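Side-chain contact in transcriptional regulator, IclR family (Alicyclobacillus acidocaldarius subsp. acidocaldarius, PDB 5TJJ), which probably binds DNA through a winged helix-turn-helix domain and regulates transcription, as other members of the IclR family do: residues V58-D61 with R66-L69. Sequence-based numbering, arbitrary orientation.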
ATOM      1  N   VAL A  58      -7.300 -12.173   4.826  1.00 41.70           N
ATOM      2  CA  VAL A  58      -8.582 -11.814   5.450  1.00 42.93           C
ATOM      3  C   VAL A  58      -8.548 -12.296   6.892  1.00 43.65           C
ATOM      4  O   VAL A  58      -7.855 -13.261   7.194  1.00 44.89           O
ATOM      5  CB  VAL A  58      -9.758 -12.468   4.664  1.00 44.25           C
ATOM      6  CG1 VAL A  58     -11.020 -12.608   5.509  1.00 45.56           C
ATOM      7  CG2 VAL A  58     -10.042 -11.672   3.385  1.00 43.37           C
ATOM      8  N   SER A  59      -9.275 -11.643   7.793  1.00 44.76           N
ATOM      9  CA  SER A  59      -9.547 -12.266   9.106  1.00 47.15           C
ATOM     10  C   SER A  59     -11.016 -12.382   9.394  1.00 47.68           C
ATOM     11  O   SER A  59     -11.849 -11.739   8.774  1.00 45.55           O
ATOM     12  CB  SER A  59      -8.812 -11.584  10.268  1.00 48.56           C
ATOM     13  OG  SER A  59      -8.603 -10.219  10.022  1.00 48.91           O
ATOM     14  N   TYR A  60     -11.309 -13.250  10.348  1.00 50.35           N
ATOM     15  CA  TYR A  60     -12.672 -13.570  10.746  1.00 52.71           C
ATOM     16  C   TYR A  60     -12.737 -13.421  12.271  1.00 54.48           C
ATOM     17  O   TYR A  60     -11.813 -13.793  12.984  1.00 55.85           O
ATOM     18  CB  TYR A  60     -13.004 -14.990  10.272  1.00 53.67           C
ATOM     19  CG  TYR A  60     -14.371 -15.510  10.662  1.00 57.07           C
ATOM     20  CD1 TYR A  60     -15.522 -15.011  10.053  1.00 57.37           C
ATOM     21  CD2 TYR A  60     -14.518 -16.526  11.613  1.00 59.39           C
ATOM     22  CE1 TYR A  60     -16.775 -15.485  10.377  1.00 59.59           C
ATOM     23  CE2 TYR A  60     -15.776 -17.003  11.946  1.00 62.17           C
ATOM     24  CZ  TYR A  60     -16.903 -16.477  11.325  1.00 62.58           C
ATOM     25  OH  TYR A  60     -18.182 -16.922  11.650  1.00 66.15           O
ATOM     26  N   ASP A  61     -13.813 -12.834  12.756  1.00 56.30           N
ATOM     27  CA  ASP A  61     -14.044 -12.687  14.167  1.00 59.35           C
ATOM     28  C   ASP A  61     -15.172 -13.688  14.498  1.00 63.70           C
ATOM     29  O   ASP A  61     -16.313 -13.486  14.079  1.00 65.40           O
ATOM     30  CB  ASP A  61     -14.430 -11.237  14.459  1.00 58.50           C
ATOM     31  CG  ASP A  61     -14.878 -11.018  15.883  1.00 61.25           C
ATOM     32  OD1 ASP A  61     -14.789 -11.942  16.721  1.00 63.70           O
ATOM     33  OD2 ASP A  61     -15.329  -9.898  16.164  1.00 61.59           O
ATOM     34  N   ARG A  66     -17.952 -11.739  11.375  1.00 58.14           N
ATOM     35  CA  ARG A  66     -17.609 -10.734  10.366  1.00 53.82           C
ATOM     36  C   ARG A  66     -16.176 -10.887   9.900  1.00 50.27           C
ATOM     37  O   ARG A  66     -15.284 -11.215  10.690  1.00 47.04           O
ATOM     38  CB  ARG A  66     -17.810  -9.330  10.905  1.00 53.96           C
ATOM     39  CG  ARG A  66     -19.267  -8.959  11.016  1.00 57.45           C
ATOM     40  CD  ARG A  66     -19.527  -7.768  11.924  1.00 58.79           C
ATOM     41  NE  ARG A  66     -20.971  -7.567  12.076  1.00 62.44           N
ATOM     42  CZ  ARG A  66     -21.767  -6.964  11.191  1.00 63.55           C
ATOM     43  NH1 ARG A  66     -21.280  -6.453  10.061  1.00 63.08           N
ATOM     44  NH2 ARG A  66     -23.062  -6.868  11.439  1.00 66.74           N
ATOM     45  N   TYR A  67     -15.986 -10.636   8.600  1.00 48.75           N
ATOM     46  CA  TYR A  67     -14.702 -10.711   7.933  1.00 46.16           C
ATOM     47  C   TYR A  67     -14.162  -9.301   7.715  1.00 44.91           C
ATOM     48  O   TYR A  67     -14.922  -8.329   7.578  1.00 45.67           O
ATOM     49  CB  TYR A  67     -14.835 -11.416   6.566  1.00 46.32           C
ATOM     50  CG  TYR A  67     -15.289 -12.868   6.630  1.00 48.64           C
ATOM     51  CD1 TYR A  67     -14.363 -13.912   6.706  1.00 48.57           C
ATOM     52  CD2 TYR A  67     -16.643 -13.203   6.614  1.00 51.01           C
ATOM     53  CE1 TYR A  67     -14.778 -15.248   6.753  1.00 50.71           C
ATOM     54  CE2 TYR A  67     -17.060 -14.528   6.679  1.00 53.49           C
ATOM     55  CZ  TYR A  67     -16.127 -15.553   6.742  1.00 53.14           C
ATOM     56  OH  TYR A  67     -16.549 -16.873   6.813  1.00 56.03           O
ATOM     57  N   SER A  68     -12.840  -9.202   7.644  1.00 42.62           N
ATOM     58  CA  SER A  68     -12.175  -7.932   7.468  1.00 41.47           C
ATOM     59  C   SER A  68     -10.849  -8.151   6.804  1.00 39.75           C
ATOM     60  O   SER A  68     -10.363  -9.295   6.743  1.00 39.82           O
ATOM     61  CB  SER A  68     -11.948  -7.270   8.820  1.00 42.00           C
ATOM     62  OG  SER A  68     -11.318  -8.185   9.697  1.00 42.78           O
ATOM     63  N   LEU A  69     -10.280  -7.056   6.300  1.00 37.75           N
ATOM     64  CA  LEU A  69      -8.931  -7.102   5.732  1.00 36.39           C
ATOM     65  C   LEU A  69      -7.926  -7.681   6.718  1.00 37.08           C
ATOM     66  O   LEU A  69      -7.818  -7.206   7.836  1.00 37.86           O
ATOM     67  CB  LEU A  69      -8.469  -5.721   5.293  1.00 35.31           C
ATOM     68  CG  LEU A  69      -9.206  -5.124   4.087  1.00 35.57           C
ATOM     69  CD1 LEU A  69      -8.562  -3.820   3.654  1.00 35.67           C
ATOM     70  CD2 LEU A  69      -9.247  -6.091   2.909  1.00 35.47           C
TER
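Over one face of the Tyr67 ring sits Tyr60 CD1, 3.4 Å from Tyr67 CE1 and offset toward the rim, while Val58 CG1 meets the edge at Tyr67 CD1 (3.8 Å). The two tyrosine planes are inclined at 41° and cross obliquely. Both rings project from the same side of an antiparallel beta hairpin, the wing of the winged helix-turn-helix domain, and come from a non-hydrogen-bonded pair (Tyr60 CA to Tyr67 CA, 4.5 Å). Tyr60 holds CG anti to its backbone N (chi1 177°), whereas Tyr67 has CG anti to its carbonyl carbon, and these different settings bring the rings across each other. Leu46 and Leu49 of helix 42-54 touch Tyr67, tying the wing to the helical core; Tyr60 OH is hydrogen-bonded to Arg65 NE in the turn. Replacing Tyr67 with an alanine would probably open a gap beside those leucines and deprive the Tyr60 ring of its aromatic neighbour. The next pair is hydrogen-bonded: Ser59 N donates to Ser68 O (2.8 Å, 164° at the hydrogen), and Ser68 N returns a bond to Ser59 O (2.9 Å). On the side remote from the tyrosines, Ser59 OG and Ser68 OG share a weak hydrogen bond of 3.4 Å.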